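Side-chain contacts in uronate isomerase (Caulobacter crescentus, PDB 2Q01), which interconverts D-glucuronate and D-fructuronate, and likewise D-galacturonate and D-tagaturonate, in the pentose and glucuronate interconversion pathway: residues B[22-27]-B[443-448]; B[39-44]-B[307-312]; B[129-132]-B[136-139]. One frame throughout, in Å; residues are numbered along the deposited sequence.

Interaction 1 (B[22-27]-B[443-448]); sequences RSYARG and MVAEHR
Helix 19-30, near the N-terminus, packs through Tyr24 against Val444 and Ala445 in the last turn of helix 425-445, a helix-helix contact about 29 Å from the centre of the chain. The main interaction is CH-pi. Methyl CG1 of Val444 lies 3.6 Å from the centroid of the Tyr24 ring and only 10° off the ring normal, so it sits over the middle of one face and not at the rim. All six ring carbons lie 3.6 to 4.1 Å from Val444 CG1, nearest at Tyr24 CZ and farthest at Tyr24 CG, so the methyl is near the centre, slightly toward CZ. Val444 presents this methyl because CG1 is anti to its backbone N (chi1 177°), while Tyr24 turns CG anti to its own carbonyl carbon, which carries the ring out toward helix 425-445. Ala445 adds a looser apolar contact, its CB 4.2 Å from Tyr24 CD1. Helix 425-445 ends here in a Schellman motif, with His447, of positive phi, as the C-prime residue. Arg448 N donates a hydrogen bond of 2.7 Å to Met443 O. His447 N donates one of 3.0 Å to Val444 O. The chain thus turns directly beyond the residues that meet the tyrosine, and helix 451-469 follows, with Leu451 touching both Tyr24 and Val444. The turn also reaches the subunit interface: Ala445 O and His447 NE2 accept hydrogen bonds from Arg22 of a second subunit, whereas Arg22 of this chain makes the equivalent pair with a third.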
ATOM      1  N   ARG B  22     -21.522  -7.271 -13.501  1.00 31.20           N
ATOM      2  CA  ARG B  22     -21.866  -6.157 -14.384  1.00 24.87           C
ATOM      3  C   ARG B  22     -23.351  -5.826 -14.387  1.00 27.71           C
ATOM      4  O   ARG B  22     -23.728  -4.650 -14.396  1.00 37.92           O
ATOM      5  CB  ARG B  22     -21.382  -6.463 -15.810  1.00 32.77           C
ATOM      6  CG  ARG B  22     -21.818  -5.478 -16.890  1.00 18.07           C
ATOM      7  CD  ARG B  22     -20.998  -5.660 -18.156  1.00 23.76           C
ATOM      8  NE  ARG B  22     -19.668  -5.079 -18.006  1.00 31.41           N
ATOM      9  CZ  ARG B  22     -18.914  -4.633 -19.007  1.00 40.10           C
ATOM     10  NH1 ARG B  22     -19.350  -4.694 -20.260  1.00 39.62           N
ATOM     11  NH2 ARG B  22     -17.718  -4.117 -18.751  1.00 35.01           N
ATOM     12  N   SER B  23     -24.190  -6.860 -14.352  1.00 27.98           N
ATOM     13  CA  SER B  23     -25.630  -6.664 -14.405  0.50 23.96           C
ATOM     14  C   SER B  23     -26.214  -6.175 -13.086  1.00 30.87           C
ATOM     15  O   SER B  23     -27.216  -5.459 -13.086  1.00 42.87           O
ATOM     16  CB  SER B  23     -26.345  -7.926 -14.867  0.50 28.06           C
ATOM     17  OG  SER B  23     -27.647  -7.591 -15.303  0.50 43.03           O
ATOM     18  N   TYR B  24     -25.592  -6.561 -11.969  1.00 35.33           N
ATOM     19  CA  TYR B  24     -25.946  -5.984 -10.663  1.00 36.37           C
ATOM     20  C   TYR B  24     -25.539  -4.503 -10.652  1.00 41.94           C
ATOM     21  O   TYR B  24     -26.309  -3.640 -10.222  1.00 47.10           O
ATOM     22  CB  TYR B  24     -25.245  -6.699  -9.505  1.00 31.97           C
ATOM     23  CG  TYR B  24     -25.842  -8.018  -9.045  1.00 36.94           C
ATOM     24  CD1 TYR B  24     -25.036  -9.150  -8.924  1.00 41.30           C
ATOM     25  CD2 TYR B  24     -27.191  -8.132  -8.698  1.00 40.32           C
ATOM     26  CE1 TYR B  24     -25.553 -10.365  -8.490  1.00 38.68           C
ATOM     27  CE2 TYR B  24     -27.722  -9.351  -8.263  1.00 39.14           C
ATOM     28  CZ  TYR B  24     -26.891 -10.463  -8.162  1.00 50.99           C
ATOM     29  OH  TYR B  24     -27.379 -11.677  -7.734  1.00 49.63           O
ATOM     30  N   ALA B  25     -24.329  -4.233 -11.147  1.00 41.66           N
ATOM     31  CA  ALA B  25     -23.765  -2.886 -11.251  1.00 39.82           C
ATOM     32  C   ALA B  25     -24.650  -1.957 -12.062  1.00 37.12           C
ATOM     33  O   ALA B  25     -25.005  -0.872 -11.597  1.00 45.82           O
ATOM     34  CB  ALA B  25     -22.359  -2.946 -11.849  1.00 36.91           C
ATOM     35  N   ARG B  26     -25.027  -2.416 -13.253  1.00 38.45           N
ATOM     36  CA  ARG B  26     -25.934  -1.706 -14.158  1.00 30.18           C
ATOM     37  C   ARG B  26     -27.259  -1.344 -13.485  1.00 31.38           C
ATOM     38  O   ARG B  26     -27.770  -0.233 -13.658  1.00 41.90           O
ATOM     39  CB  ARG B  26     -26.185  -2.570 -15.399  1.00 31.76           C
ATOM     40  CG  ARG B  26     -26.980  -1.905 -16.496  1.00 44.47           C
ATOM     41  CD  ARG B  26     -27.387  -2.892 -17.572  1.00 52.64           C
ATOM     42  NE  ARG B  26     -26.255  -3.355 -18.373  1.00 45.53           N
ATOM     43  CZ  ARG B  26     -25.827  -4.614 -18.429  1.00 39.38           C
ATOM     44  NH1 ARG B  26     -24.794  -4.926 -19.202  1.00 36.16           N
ATOM     45  NH2 ARG B  26     -26.430  -5.566 -17.726  1.00 46.20           N
ATOM     46  N   GLY B  27     -27.794  -2.283 -12.710  1.00 35.34           N
ATOM     47  CA  GLY B  27     -29.048  -2.090 -11.989  1.00 30.05           C
ATOM     48  C   GLY B  27     -28.968  -1.085 -10.858  1.00 38.88           C
ATOM     49  O   GLY B  27     -29.908  -0.317 -10.638  1.00 53.75           O
ATOM     50  N   MET B 443     -19.889  -7.031  -4.035  1.00 35.61           N
ATOM     51  CA  MET B 443     -20.331  -7.471  -2.711  1.00 33.03           C
ATOM     52  C   MET B 443     -21.556  -8.361  -2.839  1.00 33.46           C
ATOM     53  O   MET B 443     -21.670  -9.352  -2.123  1.00 35.46           O
ATOM     54  CB  MET B 443     -20.639  -6.290  -1.771  1.00 37.27           C
ATOM     55  CG  MET B 443     -19.485  -5.315  -1.526  1.00 36.85           C
ATOM     56  SD  MET B 443     -17.966  -6.099  -0.964  1.00 42.73           S
ATOM     57  CE  MET B 443     -18.276  -6.179   0.794  1.00 62.71           C
ATOM     58  N   VAL B 444     -22.464  -8.004  -3.749  1.00 34.94           N
ATOM     59  CA  VAL B 444     -23.676  -8.788  -3.991  1.00 25.46           C
ATOM     60  C   VAL B 444     -23.372 -10.109  -4.709  1.00 30.49           C
ATOM     61  O   VAL B 444     -23.886 -11.158  -4.312  1.00 41.55           O
ATOM     62  CB  VAL B 444     -24.744  -7.975  -4.745  1.00 34.00           C
ATOM     63  CG1 VAL B 444     -25.968  -8.833  -5.059  1.00 36.04           C
ATOM     64  CG2 VAL B 444     -25.164  -6.782  -3.922  1.00 34.77           C
ATOM     65  N   ALA B 445     -22.517 -10.056  -5.733  1.00 31.37           N
ATOM     66  CA  ALA B 445     -22.131 -11.242  -6.517  1.00 18.52           C
ATOM     67  C   ALA B 445     -21.367 -12.280  -5.704  1.00 28.86           C
ATOM     68  O   ALA B 445     -21.490 -13.474  -5.954  1.00 40.35           O
ATOM     69  CB  ALA B 445     -21.319 -10.829  -7.732  1.00 21.43           C
ATOM     70  N   GLU B 446     -20.580 -11.819  -4.734  1.00 37.93           N
ATOM     71  CA  GLU B 446     -19.853 -12.710  -3.828  1.00 26.30           C
ATOM     72  C   GLU B 446     -20.628 -12.949  -2.526  1.00 28.56           C
ATOM     73  O   GLU B 446     -20.113 -13.572  -1.596  1.00 34.06           O
ATOM     74  CB  GLU B 446     -18.459 -12.156  -3.522  1.00 34.19           C
ATOM     75  CG  GLU B 446     -17.543 -12.018  -4.738  1.00 39.86           C
ATOM     76  CD  GLU B 446     -16.104 -11.676  -4.368  1.00 54.02           C
ATOM     77  OE1 GLU B 446     -15.260 -11.580  -5.287  1.00 71.85           O
ATOM     78  OE2 GLU B 446     -15.808 -11.508  -3.165  1.00 62.03           O
ATOM     79  N   HIS B 447     -21.866 -12.453  -2.480  1.00 34.60           N
ATOM     80  CA  HIS B 447     -22.823 -12.687  -1.375  1.00 38.61           C
ATOM     81  C   HIS B 447     -22.322 -12.163  -0.025  1.00 40.70           C
ATOM     82  O   HIS B 447     -22.584 -12.748   1.032  1.00 41.88           O
ATOM     83  CB  HIS B 447     -23.243 -14.168  -1.288  1.00 34.89           C
ATOM     84  CG  HIS B 447     -23.394 -14.834  -2.622  1.00 41.11           C
ATOM     85  ND1 HIS B 447     -24.423 -14.541  -3.491  1.00 32.65           N
ATOM     86  CD2 HIS B 447     -22.632 -15.765  -3.241  1.00 38.19           C
ATOM     87  CE1 HIS B 447     -24.294 -15.271  -4.583  1.00 50.38           C
ATOM     88  NE2 HIS B 447     -23.216 -16.022  -4.456  1.00 39.74           N
ATOM     89  N   ARG B 448     -21.594 -11.053  -0.087  1.00 36.86           N
ATOM     90  CA  ARG B 448     -21.070 -10.374   1.091  1.00 43.17           C
ATOM     91  C   ARG B 448     -22.065  -9.320   1.533  1.00 37.89           C
ATOM     92  O   ARG B 448     -21.943  -8.748   2.618  1.00 45.22           O
ATOM     93  CB  ARG B 448     -19.726  -9.720   0.772  1.00 40.76           C
ATOM     94  CG  ARG B 448     -18.687 -10.679   0.243  1.00 32.89           C
ATOM     95  CD  ARG B 448     -17.304 -10.234   0.635  1.00 47.14           C
ATOM     96  NE  ARG B 448     -16.675  -9.363  -0.342  1.00 54.48           N
ATOM     97  CZ  ARG B 448     -15.604  -8.622  -0.091  1.00 65.36           C
ATOM     98  NH1 ARG B 448     -15.051  -8.627   1.115  1.00 61.47           N
ATOM     99  NH2 ARG B 448     -15.100  -7.857  -1.045  1.00 83.98           N
TER

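Interaction 2 (B[39-44]-B[307-312])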
ATOM      1  N   SER B  39     -22.380  18.700  -4.756  1.00 44.11           N
ATOM      2  CA  SER B  39     -20.961  18.975  -4.897  1.00 41.39           C
ATOM      3  C   SER B  39     -20.461  19.874  -3.752  1.00 38.71           C
ATOM      4  O   SER B  39     -20.298  21.084  -3.928  1.00 44.70           O
ATOM      5  CB  SER B  39     -20.704  19.602  -6.268  1.00 40.18           C
ATOM      6  OG  SER B  39     -19.325  19.804  -6.487  1.00 34.29           O
ATOM      7  N   PRO B  40     -20.183  19.272  -2.578  1.00 45.79           N
ATOM      8  CA  PRO B  40     -20.004  20.038  -1.348  1.00 40.08           C
ATOM      9  C   PRO B  40     -18.591  20.602  -1.122  1.00 45.28           C
ATOM     10  O   PRO B  40     -18.379  21.339  -0.157  1.00 38.40           O
ATOM     11  CB  PRO B  40     -20.370  19.027  -0.266  1.00 50.04           C
ATOM     12  CG  PRO B  40     -20.053  17.686  -0.865  1.00 48.37           C
ATOM     13  CD  PRO B  40     -19.995  17.825  -2.354  1.00 40.22           C
ATOM     14  N   HIS B  41     -17.647  20.271  -2.004  1.00 43.85           N
ATOM     15  CA  HIS B  41     -16.317  20.875  -1.985  1.00 40.32           C
ATOM     16  C   HIS B  41     -15.735  20.991  -3.389  1.00 45.42           C
ATOM     17  O   HIS B  41     -15.566  19.985  -4.087  1.00 42.74           O
ATOM     18  CB  HIS B  41     -15.361  20.083  -1.087  1.00 50.05           C
ATOM     19  CG  HIS B  41     -14.006  20.708  -0.956  1.00 60.43           C
ATOM     20  ND1 HIS B  41     -12.871  20.149  -1.504  1.00 61.00           N
ATOM     21  CD2 HIS B  41     -13.606  21.855  -0.357  1.00 59.39           C
ATOM     22  CE1 HIS B  41     -11.830  20.917  -1.235  1.00 65.94           C
ATOM     23  NE2 HIS B  41     -12.250  21.960  -0.542  1.00 70.10           N
ATOM     24  N   GLY B  42     -15.414  22.219  -3.790  1.00 47.08           N
ATOM     25  CA  GLY B  42     -14.853  22.471  -5.115  1.00 37.50           C
ATOM     26  C   GLY B  42     -14.270  23.858  -5.308  1.00 45.27           C
ATOM     27  O   GLY B  42     -14.317  24.694  -4.399  1.00 40.80           O
ATOM     28  N   HIS B  43     -13.742  24.102  -6.509  1.00 45.88           N
ATOM     29  CA  HIS B  43     -12.987  25.322  -6.800  1.00 46.60           C
ATOM     30  C   HIS B  43     -13.447  26.083  -8.045  1.00 42.41           C
ATOM     31  O   HIS B  43     -12.630  26.693  -8.738  1.00 52.94           O
ATOM     32  CB  HIS B  43     -11.491  25.002  -6.902  1.00 51.26           C
ATOM     33  CG  HIS B  43     -10.909  24.445  -5.643  1.00 68.12           C
ATOM     34  ND1 HIS B  43     -10.411  25.243  -4.634  1.00 81.68           N
ATOM     35  CD2 HIS B  43     -10.760  23.168  -5.221  1.00 69.09           C
ATOM     36  CE1 HIS B  43      -9.974  24.479  -3.648  1.00 85.23           C
ATOM     37  NE2 HIS B  43     -10.175  23.216  -3.979  1.00 82.93           N
ATOM     38  N   THR B  44     -14.747  26.061  -8.322  1.00 46.70           N
ATOM     39  CA  THR B  44     -15.301  26.861  -9.417  1.00 44.83           C
ATOM     40  C   THR B  44     -15.382  28.330  -8.995  1.00 49.68           C
ATOM     41  O   THR B  44     -15.430  28.637  -7.797  1.00 52.67           O
ATOM     42  CB  THR B  44     -16.698  26.358  -9.895  1.00 44.08           C
ATOM     43  OG1 THR B  44     -17.660  26.506  -8.845  1.00 48.01           O
ATOM     44  CG2 THR B  44     -16.639  24.892 -10.345  1.00 47.57           C
ATOM     45  N   GLN B 307     -13.132  20.184   7.223  1.00 31.07           N
ATOM     46  CA  GLN B 307     -12.404  19.285   6.328  1.00 26.78           C
ATOM     47  C   GLN B 307     -10.894  19.470   6.430  1.00 29.71           C
ATOM     48  O   GLN B 307     -10.378  20.564   6.219  1.00 43.82           O
ATOM     49  CB  GLN B 307     -12.834  19.485   4.876  1.00 33.56           C
ATOM     50  CG  GLN B 307     -14.327  19.443   4.640  1.00 28.56           C
ATOM     51  CD  GLN B 307     -14.685  19.817   3.216  1.00 47.63           C
ATOM     52  OE1 GLN B 307     -14.954  20.981   2.917  1.00 47.72           O
ATOM     53  NE2 GLN B 307     -14.672  18.833   2.322  1.00 49.76           N
ATOM     54  N   ILE B 308     -10.183  18.391   6.737  1.00 33.45           N
ATOM     55  CA  ILE B 308      -8.729  18.425   6.729  1.00 32.07           C
ATOM     56  C   ILE B 308      -8.176  17.727   5.480  1.00 39.48           C
ATOM     57  O   ILE B 308      -8.397  16.530   5.265  1.00 39.71           O
ATOM     58  CB  ILE B 308      -8.130  17.855   8.040  1.00 41.98           C
ATOM     59  CG1 ILE B 308      -8.706  18.605   9.250  1.00 28.23           C
ATOM     60  CG2 ILE B 308      -6.597  17.945   8.021  1.00 42.85           C
ATOM     61  CD1 ILE B 308      -8.439  17.937  10.584  1.00 53.47           C
ATOM     62  N   HIS B 309      -7.473  18.512   4.662  1.00 39.62           N
ATOM     63  CA  HIS B 309      -6.810  18.067   3.435  1.00 39.02           C
ATOM     64  C   HIS B 309      -5.281  18.148   3.573  1.00 41.88           C
ATOM     65  O   HIS B 309      -4.663  19.058   3.011  1.00 41.32           O
ATOM     66  CB  HIS B 309      -7.218  18.982   2.277  1.00 41.58           C
ATOM     67  CG  HIS B 309      -8.544  18.657   1.670  1.00 46.60           C
ATOM     68  ND1 HIS B 309      -9.691  19.356   1.975  1.00 50.06           N
ATOM     69  CD2 HIS B 309      -8.903  17.727   0.755  1.00 52.83           C
ATOM     70  CE1 HIS B 309     -10.702  18.864   1.283  1.00 45.06           C
ATOM     71  NE2 HIS B 309     -10.251  17.874   0.534  1.00 48.18           N
ATOM     72  N   PRO B 310      -4.654  17.214   4.313  1.00 38.86           N
ATOM     73  CA  PRO B 310      -3.225  17.396   4.518  1.00 41.92           C
ATOM     74  C   PRO B 310      -2.319  16.626   3.547  1.00 42.25           C
ATOM     75  O   PRO B 310      -2.778  15.728   2.832  1.00 45.69           O
ATOM     76  CB  PRO B 310      -3.027  16.859   5.935  1.00 30.29           C
ATOM     77  CG  PRO B 310      -4.079  15.770   6.066  1.00 30.71           C
ATOM     78  CD  PRO B 310      -5.139  16.013   5.018  1.00 41.27           C
ATOM     79  N   GLY B 311      -1.040  16.998   3.531  1.00 32.96           N
ATOM     80  CA  GLY B 311       0.007  16.143   2.983  1.00 40.95           C
ATOM     81  C   GLY B 311       0.480  16.455   1.584  1.00 45.38           C
ATOM     82  O   GLY B 311       1.038  15.587   0.908  1.00 49.50           O
ATOM     83  N   SER B 312       0.267  17.690   1.145  1.00 41.31           N
ATOM     84  CA  SER B 312       0.738  18.110  -0.163  1.00 42.12           C
ATOM     85  C   SER B 312       2.011  18.955  -0.062  1.00 45.13           C
ATOM     86  O   SER B 312       2.039  19.969   0.635  1.00 51.42           O
ATOM     87  CB  SER B 312      -0.363  18.868  -0.901  1.00 42.70           C
ATOM     88  OG  SER B 312       0.045  19.192  -2.214  1.00 38.45           O
TER
HETATM   89  O   HOH W   1     -16.314  22.485   1.124  1.00 43.09           O
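His41 swings its imidazole away from its own main-chain nitrogen (chi1 -176°), which sends the ring toward the end of strand 305-308; Gln307 in the strand and His309 just after it both turn CG anti to their carbonyl carbons and reach back to meet it. The site lies about 4 Å from the centre of the chain, among the strand ends of the TIM-barrel-like fold; His41 and His43 form the His-X-His pattern that follows the first strand in the metallo-dependent hydrolase superfamily, consistent with a place in the active-site region. The two imidazoles approach from opposite directions with planes 23° apart and centroids separated by 4.7 Å, an offset arrangement with little overlap. The closest approach is 3.4 Å, between His41 CE1 and His309 CE1, the latter lying over one face of the His41 ring. Asp251 serves both rings: its OD1 is hydrogen-bonded to His309 ND1, helping to fix the turn of that ring, and its OD2 makes a weak hydrogen bond with His41 NE2. The Gln307 amide stands 84° from the His41 ring plane, nearly perpendicular, and NE2 of Gln307 packs 3.7 Å from His41 CB. Ser249 OG is hydrogen-bonded to the amide oxygen from the neighbouring strand. A water, at the edge of the His41 ring and in its plane, donates to Pro40 O and to Gln307 OE1, both at 2.7 Å.

Interaction 3 (B[129-132]-B[136-139]); sequences FTEF and SNAD
Asn137 reaches across a short loop to the main chain at Phe132, and its side chain carries the contact. Its CB is already 3.9 Å from Phe132 O, on the approach to the carbonyl. CG, placed anti to the backbone N, is 3.8 Å from Phe132 O and is the branch point from which the two amide atoms diverge. ND2 turns to Phe132 O and donates a hydrogen bond of 2.8 Å, with an N-H...O angle of 158°. The oxygen lies almost in the amide plane, so the N-H is well directed; seen from the acceptor, however, the nitrogen stands 61° out of the carbonyl plane, above it and not on a lone pair. ND2 also packs 3.5 Å from Glu131 CB. OD1, on the other branch, has Glu131 OE1 at 3.5 Å, two oxygens whose proximity is probably mildly unfavourable. The carboxylate and amide planes are 21° apart, close to parallel. Phe132 directs its CB away from Asn137, so its carbonyl rather than its ring makes this contact; the ring instead forms a cation-pi interaction with Arg5. Tyr141 OH, from the first turns of helix 138-149, is hydrogen-bonded to Glu131 O. The arrangement is a local side-chain-to-main-chain closure of the loop joining helices 114-126 and 138-149, with Asn137 at the N-terminal end of helix 138-149.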
ATOM      1  N   PHE B 129     -20.112  15.264 -29.780  1.00 56.73           N
ATOM      2  CA  PHE B 129     -19.130  14.868 -30.792  1.00 55.18           C
ATOM      3  C   PHE B 129     -19.262  13.389 -31.125  1.00 54.48           C
ATOM      4  O   PHE B 129     -19.665  12.589 -30.278  1.00 51.21           O
ATOM      5  CB  PHE B 129     -17.703  15.166 -30.328  1.00 57.44           C
ATOM      6  CG  PHE B 129     -17.289  16.594 -30.516  1.00 49.00           C
ATOM      7  CD1 PHE B 129     -17.293  17.475 -29.449  1.00 52.77           C
ATOM      8  CD2 PHE B 129     -16.890  17.058 -31.763  1.00 66.48           C
ATOM      9  CE1 PHE B 129     -16.913  18.802 -29.614  1.00 48.71           C
ATOM     10  CE2 PHE B 129     -16.508  18.384 -31.940  1.00 67.69           C
ATOM     11  CZ  PHE B 129     -16.522  19.257 -30.860  1.00 62.41           C
ATOM     12  N   THR B 130     -18.916  13.033 -32.358  1.00 57.63           N
ATOM     13  CA  THR B 130     -19.065  11.661 -32.825  1.00 60.49           C
ATOM     14  C   THR B 130     -17.737  11.034 -33.259  1.00 58.67           C
ATOM     15  O   THR B 130     -17.641   9.815 -33.413  1.00 59.74           O
ATOM     16  CB  THR B 130     -20.147  11.544 -33.936  1.00 67.31           C
ATOM     17  OG1 THR B 130     -20.288  10.173 -34.322  1.00 86.24           O
ATOM     18  CG2 THR B 130     -19.790  12.383 -35.165  1.00 72.96           C
ATOM     19  N   GLU B 131     -16.719  11.870 -33.441  1.00 58.72           N
ATOM     20  CA  GLU B 131     -15.379  11.396 -33.792  1.00 59.94           C
ATOM     21  C   GLU B 131     -14.393  11.650 -32.652  1.00 51.61           C
ATOM     22  O   GLU B 131     -14.548  12.604 -31.893  1.00 50.65           O
ATOM     23  CB  GLU B 131     -14.889  12.072 -35.074  1.00 64.40           C
ATOM     24  CG  GLU B 131     -15.715  11.753 -36.315  1.00 76.71           C
ATOM     25  CD  GLU B 131     -15.719  12.887 -37.330  1.00 87.52           C
ATOM     26  OE1 GLU B 131     -14.729  13.651 -37.395  1.00 85.58           O
ATOM     27  OE2 GLU B 131     -16.719  13.015 -38.067  1.00 92.76           O
ATOM     28  N   PHE B 132     -13.388  10.784 -32.543  1.00 47.38           N
ATOM     29  CA  PHE B 132     -12.369  10.876 -31.502  1.00 44.76           C
ATOM     30  C   PHE B 132     -11.369  11.974 -31.839  1.00 54.11           C
ATOM     31  O   PHE B 132     -10.995  12.145 -33.005  1.00 57.99           O
ATOM     32  CB  PHE B 132     -11.640   9.538 -31.371  1.00 38.60           C
ATOM     33  CG  PHE B 132     -10.988   9.320 -30.035  1.00 50.69           C
ATOM     34  CD1 PHE B 132     -11.685   8.704 -29.001  1.00 61.46           C
ATOM     35  CD2 PHE B 132      -9.668   9.708 -29.813  1.00 60.79           C
ATOM     36  CE1 PHE B 132     -11.087   8.493 -27.762  1.00 59.84           C
ATOM     37  CE2 PHE B 132      -9.060   9.504 -28.577  1.00 53.09           C
ATOM     38  CZ  PHE B 132      -9.772   8.895 -27.550  1.00 59.35           C
ATOM     39  N   SER B 136      -5.705  15.636 -36.881  1.00 66.04           N
ATOM     40  CA  SER B 136      -6.486  16.000 -38.071  1.00 70.78           C
ATOM     41  C   SER B 136      -7.924  16.436 -37.750  1.00 69.69           C
ATOM     42  O   SER B 136      -8.623  16.985 -38.603  1.00 72.15           O
ATOM     43  CB  SER B 136      -6.505  14.831 -39.058  1.00 68.63           C
ATOM     44  OG  SER B 136      -7.009  13.664 -38.433  1.00 68.94           O
ATOM     45  N   ASN B 137      -8.351  16.184 -36.517  1.00 69.58           N
ATOM     46  CA  ASN B 137      -9.701  16.478 -36.060  1.00 58.37           C
ATOM     47  C   ASN B 137      -9.736  17.751 -35.225  1.00 60.70           C
ATOM     48  O   ASN B 137     -10.809  18.233 -34.859  1.00 62.49           O
ATOM     49  CB  ASN B 137     -10.194  15.304 -35.217  1.00 59.98           C
ATOM     50  CG  ASN B 137     -11.692  15.160 -35.231  1.00 76.18           C
ATOM     51  OD1 ASN B 137     -12.398  15.890 -35.927  1.00 98.29           O
ATOM     52  ND2 ASN B 137     -12.193  14.205 -34.461  1.00 91.44           N
ATOM     53  N   ALA B 138      -8.546  18.288 -34.947  1.00 57.61           N
ATOM     54  CA  ALA B 138      -8.331  19.354 -33.966  1.00 47.01           C
ATOM     55  C   ALA B 138      -9.138  20.618 -34.214  1.00 53.23           C
ATOM     56  O   ALA B 138      -9.829  21.105 -33.315  1.00 51.19           O
ATOM     57  CB  ALA B 138      -6.860  19.693 -33.894  1.00 44.65           C
ATOM     58  N   ASP B 139      -9.042  21.139 -35.434  1.00 59.47           N
ATOM     59  CA  ASP B 139      -9.675  22.405 -35.801  1.00 62.50           C
ATOM     60  C   ASP B 139     -11.197  22.321 -35.787  1.00 61.41           C
ATOM     61  O   ASP B 139     -11.871  23.290 -35.440  1.00 58.37           O
ATOM     62  CB  ASP B 139      -9.169  22.878 -37.169  1.00 66.56           C
ATOM     63  CG  ASP B 139      -7.734  23.383 -37.117  1.00 79.02           C
ATOM     64  OD1 ASP B 139      -6.867  22.799 -37.804  1.00 79.02           O
ATOM     65  OD2 ASP B 139      -7.471  24.361 -36.381  1.00 86.17           O
TER

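Interaction 2 is fully buried near the centre of the chain, whereas the centres of interactions 1 and 3 lie about 29 and 30 Å from it. Interaction 1 is nevertheless largely buried, while interaction 3 includes exposed Glu131. No two share a helix or strand, and their nearest atoms remain about 17 to 21 Å apart. Along the sequence they are nested: interaction 1 encloses interaction 2, which encloses interaction 3. Their chemistry follows their positions. Interaction 1 joins two helices by apolar CH-pi packing, interaction 2 brings imidazoles, an amide and a water together between strand ends, and interaction 3 closes a local loop through one amide-to-carbonyl hydrogen bond.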